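Molinate hydrolase (Gulosibacter molinativorax, PDB 4WGX) probably hydrolyses carbon-nitrogen bonds other than peptide bonds, as a metal-dependent amidohydrolase named for the thiocarbamate herbicide molinate. Local coordinates at residues A[301-306]-A[359-364]. Sequence-based numbering, arbitrary orientation.
With CO (cobalt (II) ion), chain G.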
ATOM      1  N   THR A 301       1.990 -16.485  27.847  1.00 29.41           N
ATOM      2  CA  THR A 301       1.669 -16.273  29.244  1.00 30.37           C
ATOM      3  C   THR A 301       0.444 -15.385  29.375  1.00 36.98           C
ATOM      4  O   THR A 301       0.048 -14.684  28.439  1.00 36.38           O
ATOM      5  CB  THR A 301       2.821 -15.626  30.014  1.00 35.10           C
ATOM      6  OG1 THR A 301       3.123 -14.355  29.436  1.00 34.25           O
ATOM      7  CG2 THR A 301       4.045 -16.499  29.986  1.00 32.22           C
ATOM      8  N   ILE A 302      -0.150 -15.433  30.556  1.00 35.52           N
ATOM      9  CA  ILE A 302      -1.258 -14.562  30.915  1.00 38.07           C
ATOM     10  C   ILE A 302      -0.912 -13.092  30.632  1.00 33.76           C
ATOM     11  O   ILE A 302      -1.685 -12.362  29.995  1.00 34.76           O
ATOM     12  CB  ILE A 302      -1.618 -14.779  32.407  1.00 38.37           C
ATOM     13  CG1 ILE A 302      -2.256 -16.162  32.588  1.00 38.61           C
ATOM     14  CG2 ILE A 302      -2.543 -13.696  32.929  1.00 41.77           C
ATOM     15  CD1 ILE A 302      -2.320 -16.635  34.024  1.00 44.94           C
ATOM     16  N   ALA A 303       0.272 -12.686  31.084  1.00 33.57           N
ATOM     17  CA  ALA A 303       0.755 -11.315  30.938  1.00 34.39           C
ATOM     18  C   ALA A 303       1.014 -10.897  29.487  1.00 26.14           C
ATOM     19  O   ALA A 303       0.567  -9.843  29.052  1.00 32.78           O
ATOM     20  CB  ALA A 303       2.009 -11.135  31.740  1.00 30.77           C
ATOM     21  N   GLN A 304       1.746 -11.708  28.741  1.00 30.98           N
ATOM     22  CA  GLN A 304       2.023 -11.394  27.344  1.00 30.38           C
ATOM     23  C   GLN A 304       0.730 -11.312  26.558  1.00 28.36           C
ATOM     24  O   GLN A 304       0.541 -10.380  25.780  1.00 30.94           O
ATOM     25  CB  GLN A 304       2.961 -12.434  26.728  1.00 32.51           C
ATOM     26  CG  GLN A 304       3.139 -12.367  25.204  1.00 33.67           C
ATOM     27  CD  GLN A 304       3.830 -11.107  24.709  1.00 31.33           C
ATOM     28  OE1 GLN A 304       3.621 -10.692  23.578  1.00 27.47           O
ATOM     29  NE2 GLN A 304       4.671 -10.516  25.539  1.00 34.50           N
ATOM     30  N   GLN A 305      -0.161 -12.279  26.768  1.00 34.84           N
ATOM     31  CA  GLN A 305      -1.425 -12.300  26.045  1.00 31.58           C
ATOM     32  C   GLN A 305      -2.252 -11.082  26.405  1.00 30.18           C
ATOM     33  O   GLN A 305      -2.806 -10.432  25.523  1.00 28.75           O
ATOM     34  CB  GLN A 305      -2.219 -13.568  26.334  1.00 32.56           C
ATOM     35  CG  GLN A 305      -3.443 -13.743  25.442  1.00 28.87           C
ATOM     36  CD  GLN A 305      -3.107 -13.775  23.960  1.00 29.88           C
ATOM     37  OE1 GLN A 305      -2.180 -14.454  23.533  1.00 28.89           O
ATOM     38  NE2 GLN A 305      -3.863 -13.031  23.171  1.00 31.27           N
ATOM     39  N   ALA A 306      -2.345 -10.772  27.695  1.00 33.96           N
ATOM     40  CA  ALA A 306      -3.060  -9.561  28.104  1.00 34.65           C
ATOM     41  C   ALA A 306      -2.464  -8.313  27.460  1.00 36.25           C
ATOM     42  O   ALA A 306      -3.207  -7.444  26.984  1.00 33.35           O
ATOM     43  CB  ALA A 306      -3.061  -9.415  29.610  1.00 35.38           C
ATOM     44  N   LEU A 359       8.120  -6.894  25.314  1.00 33.92           N
ATOM     45  CA  LEU A 359       9.316  -7.660  25.654  1.00 32.14           C
ATOM     46  C   LEU A 359       9.130  -8.594  26.842  1.00 30.33           C
ATOM     47  O   LEU A 359       9.779  -9.626  26.914  1.00 27.07           O
ATOM     48  CB  LEU A 359      10.480  -6.714  25.938  1.00 31.40           C
ATOM     49  CG  LEU A 359      11.032  -6.005  24.710  1.00 39.81           C
ATOM     50  CD1 LEU A 359      11.803  -4.745  25.086  1.00 45.83           C
ATOM     51  CD2 LEU A 359      11.915  -6.947  23.943  1.00 34.63           C
ATOM     52  N   HIS A 360       8.268  -8.226  27.781  1.00 29.44           N
ATOM     53  CA  HIS A 360       8.055  -9.042  28.966  1.00 32.43           C
ATOM     54  C   HIS A 360       7.350 -10.358  28.643  1.00 32.27           C
ATOM     55  O   HIS A 360       6.209 -10.363  28.205  1.00 33.06           O
ATOM     56  CB  HIS A 360       7.241  -8.289  30.006  1.00 35.10           C
ATOM     57  CG  HIS A 360       7.226  -8.953  31.347  1.00 33.34           C
ATOM     58  ND1 HIS A 360       6.092  -9.063  32.112  1.00 41.35           N
ATOM     59  CD2 HIS A 360       8.220  -9.543  32.052  1.00 35.44           C
ATOM     60  CE1 HIS A 360       6.384  -9.695  33.238  1.00 42.49           C
ATOM     61  NE2 HIS A 360       7.664  -9.994  33.228  1.00 48.50           N
ATOM     62  N   GLU A 361       8.035 -11.466  28.895  1.00 36.73           N
ATOM     63  CA  GLU A 361       7.497 -12.791  28.635  1.00 35.00           C
ATOM     64  C   GLU A 361       7.141 -12.916  27.157  1.00 34.14           C
ATOM     65  O   GLU A 361       6.151 -13.528  26.785  1.00 34.25           O
ATOM     66  CB  GLU A 361       6.304 -13.061  29.554  1.00 33.53           C
ATOM     67  CG  GLU A 361       6.738 -13.273  30.984  1.00 35.92           C
ATOM     68  CD  GLU A 361       5.589 -13.303  31.973  1.00 38.70           C
ATOM     69  OE1 GLU A 361       4.427 -13.452  31.545  1.00 38.25           O
ATOM     70  OE2 GLU A 361       5.846 -13.173  33.183  1.00 40.96           O
ATOM     71  N   ARG A 362       7.981 -12.303  26.327  1.00 35.01           N
ATOM     72  CA  ARG A 362       7.918 -12.457  24.880  1.00 29.72           C
ATOM     73  C   ARG A 362       8.250 -13.903  24.503  1.00 32.24           C
ATOM     74  O   ARG A 362       9.277 -14.426  24.921  1.00 36.09           O
ATOM     75  CB  ARG A 362       8.886 -11.480  24.205  1.00 28.00           C
ATOM     76  CG  ARG A 362       8.959 -11.569  22.690  1.00 28.53           C
ATOM     77  CD  ARG A 362       9.709 -10.378  22.085  1.00 29.34           C
ATOM     78  NE  ARG A 362       9.840 -10.492  20.635  1.00 30.75           N
ATOM     79  CZ  ARG A 362      10.832 -11.120  20.014  1.00 31.01           C
ATOM     80  NH1 ARG A 362      11.800 -11.698  20.705  1.00 31.68           N
ATOM     81  NH2 ARG A 362      10.852 -11.177  18.694  1.00 33.89           N
ATOM     82  N   PRO A 363       7.381 -14.556  23.716  1.00 29.62           N
ATOM     83  CA  PRO A 363       7.577 -15.986  23.450  1.00 32.64           C
ATOM     84  C   PRO A 363       8.688 -16.329  22.462  1.00 35.60           C
ATOM     85  O   PRO A 363       9.106 -17.481  22.440  1.00 31.12           O
ATOM     86  CB  PRO A 363       6.224 -16.437  22.885  1.00 30.02           C
ATOM     87  CG  PRO A 363       5.441 -15.243  22.619  1.00 27.76           C
ATOM     88  CD  PRO A 363       6.039 -14.088  23.338  1.00 30.37           C
ATOM     89  N   TRP A 364       9.161 -15.361  21.688  1.00 31.65           N
ATOM     90  CA  TRP A 364      10.068 -15.630  20.577  1.00 30.59           C
ATOM     91  C   TRP A 364      11.489 -15.152  20.853  1.00 26.26           C
ATOM     92  O   TRP A 364      12.315 -15.087  19.951  1.00 30.58           O
ATOM     93  CB  TRP A 364       9.539 -14.965  19.309  1.00 23.90           C
ATOM     94  CG  TRP A 364       8.136 -15.335  19.010  1.00 32.30           C
ATOM     95  CD1 TRP A 364       7.687 -16.541  18.581  1.00 30.44           C
ATOM     96  CD2 TRP A 364       6.986 -14.497  19.118  1.00 31.50           C
ATOM     97  NE1 TRP A 364       6.332 -16.514  18.418  1.00 25.32           N
ATOM     98  CE2 TRP A 364       5.875 -15.269  18.743  1.00 29.07           C
ATOM     99  CE3 TRP A 364       6.787 -13.171  19.495  1.00 29.53           C
ATOM    100  CZ2 TRP A 364       4.588 -14.757  18.725  1.00 31.78           C
ATOM    101  CZ3 TRP A 364       5.510 -12.667  19.488  1.00 31.47           C
ATOM    102  CH2 TRP A 364       4.426 -13.456  19.104  1.00 33.87           C
TER
HETATM  103 CO    CO G 503       9.085 -11.350  34.373  1.00 65.93          CO
HETATM  104  O   HOH W   1       4.273 -15.550  26.425  1.00 30.00           O
HETATM  105  O   HOH W   2       2.126 -14.150  33.098  1.00 34.14           O
HETATM  106  O   HOH W   3      10.227 -11.196  35.890  1.00 68.90           O
HETATM  107  O   HOH W   4       9.206 -13.843  34.877  1.00 63.52           O
HETATM  108  O   HOH W   5       7.365 -10.817  36.123  1.00 54.35           O
HETATM  109  O   HOH W   6      10.701 -12.298  33.494  1.00 46.67           O
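Glu361 turns its carboxylate OE1 to Thr301 and Ala303, while its CG lies over the centre of one face of the His360 imidazole, 4.0 Å above the plane. The contact joins the N-terminal turn of helix 302-310 to the type II beta turn 359-362, which starts on the last residue of helix 356-359, in a protein of the amidohydrolase family, whose fold is a TIM barrel. At the edge of the His360 ring, NE2 binds a cobalt (II) ion that also carries four waters, two of them in the ring plane. Pro363 CG covers one face of the Trp364 indole, and Trp364 CB lies above one face of the Arg362 guanidinium, toward its rim; NH1 of Arg362 bonds to Thr365. Thr301 is the N-cap: its OG1 accepts from the backbone N of Gln304 at 3.1 Å, nearly straight (164°), and gives its own proton to Glu361 OE1 at 2.6 Å, on the anti lone pair. A chi1 of 60° puts this hydroxyl between the backbone N and carbonyl carbon, where it can serve both partners. Ala303 CB touches Glu361 OE1 at 3.4 Å. Glu361 OE2 is held by Gln375 of helix 369-379, a helix that also packs on Thr301; the carboxylate is thus gripped through both oxygens, and the nearby helix N-terminus would probably favour its negative charge. Gln304, bent at chi2 (66°), passes the main chain of the turn; its CG meets Pro363 CD at 3.9 Å, the two side chains crossing at about a right angle, and NE2 makes a weak, bent bond to His360 O. Two waters bridge the segments: one links Thr301 N to Glu361 O, the other accepts from Ala303 N and donates to Glu361 OE1 at 2.9 Å.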